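SusD-like protein BACOVA_02651 (PDB 5E75) binds polysaccharide at the cell surface and probably captures xyloglucan there before its transport into the periplasm for degradation. Local coordinates at residues R359-C371 with R382-A394. Residues are numbered along the deposited sequence; the frame is centred on the assembly and turned at random.
Sequences RLADVYLTYAEAC and RGLYFFNRVRERA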
loop_
_atom_site.group_PDB
_atom_site.type_symbol
_atom_site.label_atom_id
_atom_site.label_comp_id
_atom_site.label_asym_id
_atom_site.label_seq_id
_atom_site.Cartn_x
_atom_site.Cartn_y
_atom_site.Cartn_z
ATOM N N ARG A 359 3.593 8.042 -0.777
ATOM C CA ARG A 359 3.198 9.443 -0.716
ATOM C C ARG A 359 4.025 10.212 0.319
ATOM O O ARG A 359 4.473 9.654 1.320
ATOM C CB ARG A 359 1.709 9.572 -0.347
ATOM C CG ARG A 359 0.780 9.193 -1.453
ATOM C CD ARG A 359 -0.615 9.728 -1.248
ATOM N NE ARG A 359 -1.447 9.032 -0.270
ATOM C CZ ARG A 359 -1.821 9.529 0.905
ATOM N NH1 ARG A 359 -1.311 10.664 1.372
ATOM N NH2 ARG A 359 -2.693 8.860 1.645
ATOM N N LEU A 360 4.156 11.518 0.118
ATOM C CA LEU A 360 4.876 12.361 1.074
ATOM C C LEU A 360 4.288 12.267 2.485
ATOM O O LEU A 360 5.045 12.288 3.468
ATOM C CB LEU A 360 4.911 13.805 0.570
ATOM C CG LEU A 360 5.741 14.796 1.380
ATOM C CD1 LEU A 360 7.223 14.474 1.331
ATOM C CD2 LEU A 360 5.467 16.194 0.879
ATOM N N ALA A 361 2.968 12.120 2.614
ATOM C CA ALA A 361 2.384 12.026 3.951
ATOM C C ALA A 361 2.923 10.821 4.719
ATOM O O ALA A 361 2.992 10.855 5.941
ATOM C CB ALA A 361 0.893 11.951 3.876
ATOM N N ASP A 362 3.257 9.748 4.013
ATOM C CA ASP A 362 3.866 8.567 4.639
ATOM C C ASP A 362 5.209 8.947 5.268
ATOM O O ASP A 362 5.537 8.531 6.383
ATOM C CB ASP A 362 4.033 7.495 3.558
ATOM C CG ASP A 362 4.204 6.101 4.091
ATOM O OD1 ASP A 362 4.684 5.915 5.214
ATOM O OD2 ASP A 362 3.841 5.168 3.346
ATOM N N VAL A 363 6.003 9.725 4.540
ATOM C CA VAL A 363 7.296 10.143 5.056
ATOM C C VAL A 363 7.097 11.037 6.285
ATOM O O VAL A 363 7.855 10.921 7.252
ATOM C CB VAL A 363 8.180 10.819 3.975
ATOM C CG1 VAL A 363 9.567 11.061 4.501
ATOM C CG2 VAL A 363 8.253 9.962 2.725
ATOM N N TYR A 364 6.082 11.899 6.256
ATOM C CA TYR A 364 5.775 12.737 7.427
ATOM C C TYR A 364 5.485 11.873 8.645
ATOM O O TYR A 364 6.014 12.108 9.737
ATOM C CB TYR A 364 4.566 13.652 7.158
ATOM C CG TYR A 364 4.822 14.877 6.278
ATOM C CD1 TYR A 364 5.956 14.984 5.487
ATOM C CD2 TYR A 364 3.917 15.939 6.252
ATOM C CE1 TYR A 364 6.176 16.113 4.703
ATOM C CE2 TYR A 364 4.137 17.046 5.473
ATOM C CZ TYR A 364 5.260 17.135 4.697
ATOM O OH TYR A 364 5.433 18.290 3.963
ATOM N N LEU A 365 4.617 10.883 8.481
ATOM C CA LEU A 365 4.245 10.041 9.605
ATOM C C LEU A 365 5.384 9.124 10.048
ATOM O O LEU A 365 5.538 8.848 11.236
ATOM C CB LEU A 365 2.974 9.221 9.291
ATOM C CG LEU A 365 1.709 10.046 9.077
ATOM C CD1 LEU A 365 0.562 9.158 8.657
ATOM C CD2 LEU A 365 1.324 10.807 10.299
ATOM N N THR A 366 6.188 8.664 9.093
ATOM C CA THR A 366 7.383 7.865 9.407
ATOM C C THR A 366 8.385 8.666 10.230
ATOM O O THR A 366 8.943 8.167 11.209
ATOM C CB THR A 366 8.042 7.338 8.105
ATOM O OG1 THR A 366 7.142 6.416 7.483
ATOM C CG2 THR A 366 9.366 6.607 8.345
ATOM N N TYR A 367 8.594 9.918 9.857
ATOM C CA TYR A 367 9.479 10.781 10.622
ATOM C C TYR A 367 8.961 10.927 12.062
ATOM O O TYR A 367 9.725 10.791 13.025
ATOM C CB TYR A 367 9.577 12.146 9.932
ATOM C CG TYR A 367 10.553 13.136 10.545
ATOM C CD1 TYR A 367 11.640 12.717 11.299
ATOM C CD2 TYR A 367 10.381 14.491 10.342
ATOM C CE1 TYR A 367 12.528 13.633 11.854
ATOM C CE2 TYR A 367 11.261 15.413 10.895
ATOM C CZ TYR A 367 12.329 14.973 11.646
ATOM O OH TYR A 367 13.195 15.898 12.196
ATOM N N ALA A 368 7.662 11.171 12.220
ATOM C CA ALA A 368 7.084 11.302 13.547
ATOM C C ALA A 368 7.320 10.054 14.388
ATOM O O ALA A 368 7.694 10.133 15.564
ATOM C CB ALA A 368 5.582 11.603 13.460
ATOM N N GLU A 369 7.102 8.884 13.800
ATOM C CA GLU A 369 7.245 7.632 14.532
ATOM C C GLU A 369 8.707 7.399 14.909
ATOM O O GLU A 369 9.019 6.888 15.994
ATOM C CB GLU A 369 6.675 6.453 13.714
ATOM C CG GLU A 369 6.630 5.134 14.449
ATOM C CD GLU A 369 5.927 4.014 13.678
ATOM O OE1 GLU A 369 5.267 4.297 12.663
ATOM O OE2 GLU A 369 6.014 2.854 14.129
ATOM N N ALA A 370 9.622 7.771 14.016
ATOM C CA ALA A 370 11.046 7.623 14.311
ATOM C C ALA A 370 11.505 8.602 15.399
ATOM O O ALA A 370 12.423 8.279 16.159
ATOM C CB ALA A 370 11.882 7.782 13.052
ATOM N N CYS A 371 10.868 9.770 15.484
ATOM C CA CYS A 371 11.134 10.702 16.587
ATOM C C CYS A 371 10.562 10.200 17.918
ATOM O O CYS A 371 11.202 10.343 18.969
ATOM C CB CYS A 371 10.599 12.095 16.261
ATOM S SG CYS A 371 11.498 12.951 14.971
ATOM N N ARG A 382 10.348 18.496 15.337
ATOM C CA ARG A 382 9.890 18.576 13.957
ATOM C C ARG A 382 9.120 17.332 13.534
ATOM O O ARG A 382 8.276 17.415 12.655
ATOM C CB ARG A 382 11.060 18.839 13.012
ATOM C CG ARG A 382 11.769 20.182 13.245
ATOM C CD ARG A 382 10.870 21.381 12.940
ATOM N NE ARG A 382 10.696 21.569 11.507
ATOM C CZ ARG A 382 9.910 22.472 10.937
ATOM N NH1 ARG A 382 9.182 23.301 11.672
ATOM N NH2 ARG A 382 9.842 22.552 9.618
ATOM N N GLY A 383 9.396 16.191 14.148
ATOM C CA GLY A 383 8.614 14.998 13.867
ATOM C C GLY A 383 7.146 15.210 14.195
ATOM O O GLY A 383 6.267 14.847 13.407
ATOM N N LEU A 384 6.869 15.807 15.345
ATOM C CA LEU A 384 5.501 16.120 15.741
ATOM C C LEU A 384 4.884 17.141 14.783
ATOM O O LEU A 384 3.700 17.045 14.431
ATOM C CB LEU A 384 5.462 16.628 17.187
ATOM C CG LEU A 384 4.074 16.965 17.735
ATOM C CD1 LEU A 384 3.139 15.742 17.743
ATOM C CD2 LEU A 384 4.212 17.576 19.154
ATOM N N TYR A 385 5.677 18.112 14.344
ATOM C CA TYR A 385 5.208 19.090 13.372
ATOM C C TYR A 385 4.707 18.394 12.119
ATOM O O TYR A 385 3.629 18.710 11.623
ATOM C CB TYR A 385 6.306 20.097 13.010
ATOM C CG TYR A 385 6.001 20.954 11.801
ATOM C CD1 TYR A 385 4.990 21.902 11.828
ATOM C CD2 TYR A 385 6.717 20.790 10.623
ATOM C CE1 TYR A 385 4.716 22.683 10.726
ATOM C CE2 TYR A 385 6.460 21.560 9.523
ATOM C CZ TYR A 385 5.450 22.510 9.576
ATOM O OH TYR A 385 5.186 23.275 8.471
ATOM N N PHE A 386 5.470 17.437 11.605
ATOM C CA PHE A 386 5.084 16.801 10.351
ATOM C C PHE A 386 3.903 15.861 10.538
ATOM O O PHE A 386 3.070 15.753 9.640
ATOM C CB PHE A 386 6.296 16.156 9.663
ATOM C CG PHE A 386 7.203 17.176 8.993
ATOM C CD1 PHE A 386 6.785 17.831 7.860
ATOM C CD2 PHE A 386 8.435 17.518 9.541
ATOM C CE1 PHE A 386 7.564 18.788 7.253
ATOM C CE2 PHE A 386 9.214 18.489 8.956
ATOM C CZ PHE A 386 8.784 19.127 7.808
ATOM N N PHE A 387 3.781 15.230 11.706
ATOM C CA PHE A 387 2.564 14.503 12.040
ATOM C C PHE A 387 1.373 15.462 11.960
ATOM O O PHE A 387 0.325 15.160 11.358
ATOM C CB PHE A 387 2.666 13.895 13.449
ATOM C CG PHE A 387 1.408 13.231 13.931
ATOM C CD1 PHE A 387 0.386 13.974 14.513
ATOM C CD2 PHE A 387 1.245 11.862 13.822
ATOM C CE1 PHE A 387 -0.770 13.366 14.955
ATOM C CE2 PHE A 387 0.076 11.243 14.278
ATOM C CZ PHE A 387 -0.930 12.007 14.827
ATOM N N ASN A 388 1.546 16.640 12.550
ATOM C CA ASN A 388 0.457 17.599 12.602
ATOM C C ASN A 388 0.138 18.254 11.266
ATOM O O ASN A 388 -0.986 18.741 11.078
ATOM C CB ASN A 388 0.688 18.621 13.730
ATOM C CG ASN A 388 0.274 18.074 15.077
ATOM O OD1 ASN A 388 -0.678 17.301 15.181
ATOM N ND2 ASN A 388 0.977 18.475 16.117
ATOM N N ARG A 389 1.073 18.228 10.312
ATOM C CA ARG A 389 0.773 18.669 8.960
ATOM C C ARG A 389 -0.241 17.722 8.312
ATOM O O ARG A 389 -1.103 18.160 7.552
ATOM C CB ARG A 389 2.039 18.743 8.098
ATOM C CG ARG A 389 2.930 19.967 8.359
ATOM C CD ARG A 389 2.304 21.253 7.811
ATOM N NE ARG A 389 2.152 21.145 6.369
ATOM C CZ ARG A 389 1.000 21.149 5.696
ATOM N NH1 ARG A 389 -0.163 21.345 6.305
ATOM N NH2 ARG A 389 1.019 20.990 4.377
ATOM N N VAL A 390 -0.128 16.426 8.613
ATOM C CA VAL A 390 -1.083 15.453 8.080
ATOM C C VAL A 390 -2.484 15.718 8.671
ATOM O O VAL A 390 -3.502 15.696 7.959
ATOM C CB VAL A 390 -0.606 14.010 8.328
ATOM C CG1 VAL A 390 -1.637 13.006 7.820
ATOM C CG2 VAL A 390 0.739 13.763 7.643
ATOM N N ARG A 391 -2.534 15.971 9.973
ATOM C CA ARG A 391 -3.789 16.340 10.639
ATOM C C ARG A 391 -4.379 17.614 10.021
ATOM O O ARG A 391 -5.589 17.696 9.736
ATOM C CB ARG A 391 -3.533 16.613 12.126
ATOM C CG ARG A 391 -2.902 15.470 12.922
ATOM C CD ARG A 391 -3.895 14.419 13.340
ATOM N NE ARG A 391 -4.926 14.935 14.253
ATOM C CZ ARG A 391 -5.884 14.180 14.777
ATOM N NH1 ARG A 391 -5.932 12.879 14.522
ATOM N NH2 ARG A 391 -6.796 14.716 15.587
ATOM N N GLU A 392 -3.533 18.628 9.878
ATOM C CA GLU A 392 -3.943 19.924 9.348
ATOM C C GLU A 392 -4.503 19.792 7.930
ATOM O O GLU A 392 -5.513 20.408 7.584
ATOM C CB GLU A 392 -2.751 20.882 9.359
ATOM C CG GLU A 392 -3.030 22.293 8.917
ATOM C CD GLU A 392 -1.836 23.171 9.179
ATOM O OE1 GLU A 392 -0.722 22.788 8.765
ATOM O OE2 GLU A 392 -1.996 24.218 9.851
ATOM N N ARG A 393 -3.854 18.982 7.092
ATOM C CA ARG A 393 -4.332 18.807 5.732
ATOM C C ARG A 393 -5.718 18.155 5.703
ATOM O O ARG A 393 -6.547 18.487 4.847
ATOM C CB ARG A 393 -3.316 17.999 4.910
ATOM C CG ARG A 393 -3.598 17.972 3.411
ATOM C CD ARG A 393 -4.452 16.764 2.957
ATOM N NE ARG A 393 -3.727 15.508 3.112
ATOM C CZ ARG A 393 -2.808 15.073 2.254
ATOM N NH1 ARG A 393 -2.525 15.762 1.158
ATOM N NH2 ARG A 393 -2.155 13.940 2.491
ATOM N N ALA A 394 -5.967 17.264 6.663
ATOM C CA ALA A 394 -7.279 16.631 6.825
ATOM C C ALA A 394 -8.313 17.570 7.455
ATOM O O ALA A 394 -9.478 17.205 7.573
ATOM C CB ALA A 394 -7.154 15.369 7.666
HETATM O O HOH W 1 4.550 20.770 4.864
#
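Tyr-364 lays one face of its ring over the edge of Phe-386, whose CD1 stands above the ring centre, 3.6 Å from Tyr-364 CZ. The pair is edge-to-face, its planes 59° apart, and Tyr-367 completes an aromatic cluster by meeting CD2 of Phe-386 with its own edge. With CG swung anti to the backbone N (chi1 -175°), Tyr-367 also reaches over the opposite helix, where Gly-383 CA lies 4.1 Å from its ring centroid in a CH-pi contact. In this antiparallel helical hairpin, consistent with the TPR-like helical framework of the SusD family, the backbones come closest here, the CA atoms of Ala-368 and Gly-383 being 4.0 Å apart; the missing side chain of Gly-383 lets Cys-371 SG come to 3.7 Å from its CA. Farther along, Val-390 CG2 touches both Tyr-364 CB and Leu-365 CD2. A water links Tyr-364 OH to Arg-389 NE; with an alanine in place of this tyrosine, the Phe-386 edge is likely to lose its facing ring and the water one anchor. At the far end Arg-359 NH1 and Arg-393 NH2 approach to 3.6 Å, but Glu-243 and Glu-414 each bridge both arginines, and Arg-359 also pairs with Glu-418. Apolar and aromatic packing thus mainly joins the hairpin, its terminal arginine charges probably offset by outside acids.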